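Local coordinates for protein PrimPol AEP domain (PP-N190) (Cyanophage S-2L, PDB 6ZP9) that probably synthesises DNA as the archaeo-eukaryotic primase-like catalytic domain of a cyanophage primase-polymerase, from a phage that replaces adenine with 2-aminoadenine, at residues T33-I38 and Q59-Q64. Sequence-based numbering, arbitrary orientation.
Sequences TRYRAI and QDAVTQ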
ATOM      1  N   THR A  33     -11.085   6.170   5.367  1.00 13.88           N
ATOM      2  CA  THR A  33     -10.294   5.210   4.611  1.00 13.60           C
ATOM      3  C   THR A  33     -11.194   4.378   3.701  1.00 14.98           C
ATOM      4  O   THR A  33     -12.261   3.912   4.114  1.00 15.49           O
ATOM      5  CB  THR A  33      -9.502   4.311   5.567  1.00 14.19           C
ATOM      6  OG1 THR A  33      -8.524   5.103   6.253  1.00 15.28           O
ATOM      7  CG2 THR A  33      -8.789   3.189   4.814  1.00 15.38           C
ATOM      8  N   ARG A  34     -10.761   4.203   2.457  1.00 14.67           N
ATOM      9  CA  ARG A  34     -11.525   3.482   1.452  1.00 13.63           C
ATOM     10  C   ARG A  34     -11.005   2.056   1.319  1.00 13.12           C
ATOM     11  O   ARG A  34      -9.799   1.836   1.158  1.00 13.17           O
ATOM     12  CB  ARG A  34     -11.456   4.205   0.105  1.00 14.00           C
ATOM     13  CG  ARG A  34     -12.025   5.610   0.141  1.00 17.82           C
ATOM     14  CD  ARG A  34     -13.500   5.582   0.505  1.00 16.89           C
ATOM     15  NE  ARG A  34     -14.291   4.901  -0.517  1.00 14.99           N
ATOM     16  CZ  ARG A  34     -15.603   4.734  -0.441  1.00 19.84           C
ATOM     17  NH1 ARG A  34     -16.264   5.197   0.609  1.00 21.76           N
ATOM     18  NH2 ARG A  34     -16.252   4.109  -1.412  1.00 21.16           N
ATOM     19  N   TYR A  35     -11.922   1.099   1.388  1.00 14.09           N
ATOM     20  CA  TYR A  35     -11.640  -0.319   1.248  1.00 13.79           C
ATOM     21  C   TYR A  35     -12.015  -0.779  -0.155  1.00 14.08           C
ATOM     22  O   TYR A  35     -13.030  -0.344  -0.711  1.00 15.63           O
ATOM     23  CB  TYR A  35     -12.438  -1.101   2.290  1.00 16.18           C
ATOM     24  CG  TYR A  35     -12.275  -2.599   2.300  1.00 13.47           C
ATOM     25  CD1 TYR A  35     -11.040  -3.189   2.562  1.00 14.03           C
ATOM     26  CD2 TYR A  35     -13.378  -3.438   2.104  1.00 15.76           C
ATOM     27  CE1 TYR A  35     -10.895  -4.573   2.596  1.00 16.42           C
ATOM     28  CE2 TYR A  35     -13.242  -4.825   2.136  1.00 15.05           C
ATOM     29  CZ  TYR A  35     -12.000  -5.386   2.387  1.00 15.92           C
ATOM     30  OH  TYR A  35     -11.847  -6.760   2.434  1.00 16.42           O
ATOM     31  N   ARG A  36     -11.187  -1.643  -0.735  1.00 13.58           N
ATOM     32  CA  ARG A  36     -11.515  -2.287  -2.004  1.00 13.99           C
ATOM     33  C   ARG A  36     -11.327  -3.783  -1.828  1.00 14.03           C
ATOM     34  O   ARG A  36     -10.244  -4.234  -1.448  1.00 13.90           O
ATOM     35  CB  ARG A  36     -10.654  -1.765  -3.165  1.00 14.76           C
ATOM     36  CG  ARG A  36     -11.209  -2.165  -4.539  1.00 19.80           C
ATOM     37  CD  ARG A  36     -10.577  -1.407  -5.706  1.00 28.80           C
ATOM     38  NE  ARG A  36     -10.545  -2.214  -6.928  1.00 39.87           N
ATOM     39  CZ  ARG A  36     -11.344  -2.050  -7.981  1.00 50.12           C
ATOM     40  NH1 ARG A  36     -11.226  -2.863  -9.025  1.00 48.04           N
ATOM     41  NH2 ARG A  36     -12.249  -1.080  -7.999  1.00 52.74           N
ATOM     42  N   ALA A  37     -12.383  -4.548  -2.063  1.00 14.53           N
ATOM     43  CA  ALA A  37     -12.309  -6.002  -2.042  1.00 14.72           C
ATOM     44  C   ALA A  37     -12.287  -6.480  -3.491  1.00 15.11           C
ATOM     45  O   ALA A  37     -13.187  -6.145  -4.271  1.00 18.07           O
ATOM     46  CB  ALA A  37     -13.492  -6.594  -1.273  1.00 17.17           C
ATOM     47  N   ILE A  38     -11.252  -7.231  -3.859  1.00 16.20           N
ATOM     48  CA  ILE A  38     -11.059  -7.678  -5.234  1.00 15.40           C
ATOM     49  C   ILE A  38     -11.085  -9.200  -5.261  1.00 15.79           C
ATOM     50  O   ILE A  38     -10.411  -9.849  -4.452  1.00 17.55           O
ATOM     51  CB  ILE A  38      -9.742  -7.153  -5.832  1.00 16.25           C
ATOM     52  CG1 ILE A  38      -9.657  -5.631  -5.660  1.00 17.85           C
ATOM     53  CG2 ILE A  38      -9.639  -7.545  -7.303  1.00 18.29           C
ATOM     54  CD1 ILE A  38      -8.419  -5.032  -6.266  1.00 20.29           C
ATOM     55  N   GLN A  59     -14.897  -8.328   7.476  1.00 17.36           N
ATOM     56  CA  GLN A  59     -15.310  -9.668   7.879  1.00 17.68           C
ATOM     57  C   GLN A  59     -16.084 -10.369   6.767  1.00 19.86           C
ATOM     58  O   GLN A  59     -15.814 -11.532   6.442  1.00 19.98           O
ATOM     59  CB  GLN A  59     -16.153  -9.590   9.155  1.00 19.24           C
ATOM     60  CG  GLN A  59     -16.669 -10.941   9.627  1.00 20.86           C
ATOM     61  CD  GLN A  59     -15.566 -11.806  10.209  1.00 24.45           C
ATOM     62  OE1 GLN A  59     -14.501 -11.315  10.590  1.00 24.50           O
ATOM     63  NE2 GLN A  59     -15.814 -13.101  10.275  1.00 30.02           N
ATOM     64  N   ASP A  60     -17.034  -9.653   6.154  1.00 16.82           N
ATOM     65  CA  ASP A  60     -17.870 -10.217   5.098  1.00 20.99           C
ATOM     66  C   ASP A  60     -17.069 -10.494   3.829  1.00 18.88           C
ATOM     67  O   ASP A  60     -17.234 -11.548   3.201  1.00 21.17           O
ATOM     68  CB  ASP A  60     -19.022  -9.260   4.798  1.00 24.07           C
ATOM     69  CG  ASP A  60     -20.125  -9.910   3.982  1.00 34.36           C
ATOM     70  OD1 ASP A  60     -20.235 -11.154   4.015  1.00 33.80           O
ATOM     71  OD2 ASP A  60     -20.892  -9.179   3.317  1.00 36.16           O
ATOM     72  N   ALA A  61     -16.207  -9.559   3.424  1.00 16.45           N
ATOM     73  CA  ALA A  61     -15.429  -9.760   2.204  1.00 17.39           C
ATOM     74  C   ALA A  61     -14.443 -10.918   2.347  1.00 16.10           C
ATOM     75  O   ALA A  61     -14.295 -11.731   1.427  1.00 17.10           O
ATOM     76  CB  ALA A  61     -14.692  -8.470   1.836  1.00 15.52           C
ATOM     77  N   VAL A  62     -13.756 -11.010   3.489  1.00 17.19           N
ATOM     78  CA  VAL A  62     -12.751 -12.057   3.666  1.00 15.71           C
ATOM     79  C   VAL A  62     -13.403 -13.434   3.691  1.00 16.98           C
ATOM     80  O   VAL A  62     -12.950 -14.362   3.012  1.00 20.95           O
ATOM     81  CB  VAL A  62     -11.923 -11.808   4.938  1.00 16.39           C
ATOM     82  CG1 VAL A  62     -11.055 -13.026   5.248  1.00 19.57           C
ATOM     83  CG2 VAL A  62     -11.062 -10.549   4.778  1.00 16.87           C
ATOM     84  N   THR A  63     -14.477 -13.597   4.469  1.00 20.61           N
ATOM     85  CA  THR A  63     -15.119 -14.911   4.507  1.00 20.55           C
ATOM     86  C   THR A  63     -15.743 -15.282   3.164  1.00 19.98           C
ATOM     87  O   THR A  63     -15.818 -16.469   2.833  1.00 23.25           O
ATOM     88  CB  THR A  63     -16.181 -14.970   5.607  1.00 25.27           C
ATOM     89  OG1 THR A  63     -17.205 -14.012   5.329  1.00 28.00           O
ATOM     90  CG2 THR A  63     -15.580 -14.672   6.964  1.00 24.23           C
ATOM     91  N   GLN A  64     -16.210 -14.290   2.370  0.64 19.40           N
ATOM     92  CA  GLN A  64     -16.728 -14.590   1.038  0.64 20.54           C
ATOM     93  C   GLN A  64     -15.626 -14.995   0.069  0.64 20.53           C
ATOM     94  O   GLN A  64     -15.905 -15.685  -0.917  0.64 21.65           O
ATOM     95  CB  GLN A  64     -17.507 -13.424   0.487  0.64 20.11           C
ATOM     96  CG  GLN A  64     -18.964 -13.427   0.876  0.64 24.34           C
ATOM     97  CD  GLN A  64     -19.746 -12.332   0.182  0.64 25.73           C
ATOM     98  OE1 GLN A  64     -19.730 -12.214  -1.053  0.64 25.98           O
ATOM     99  NE2 GLN A  64     -20.419 -11.499   0.973  0.64 27.96           N
TER
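The methyl of A61, on helix 55-64, meets two side chains of strand 34-38: its CB lies 3.8 Å from A37 CB and 3.4 Å from Y35 OH. Against the tyrosine the methyl sits at the ring edge, near its plane, with Y35 CE2 3.9 Å from A61 CB, an edge contact and not CH-pi packing over a face. With CG anti to the backbone N (chi1 180°), the Y35 ring extends from the strand to the helix, and one face of it, toward the rim, lies against the backbone N of A37. Two residues apart, Y35 and A37 direct their side chains to the same face of the strand. Alanine suits both small positions: the two methyls let A37 CA lie 6.5 Å from A61 CA, while the longer tyrosine spans the wider gap beside them. The buried phenol hydroxyl is satisfied by a hydrogen bond with S68 on the adjoining strand 67-71, which helps fix the ring's direction. W49 of strand 49-52 also touches A61. A helix thus packs through an alanine onto an alanine and a tyrosine edge, in a beta-alpha-beta crossover: helix 55-64 links parallel strands 49-52 and 67-71 across strand 34-38, in an antiparallel sheet of the AEP domain.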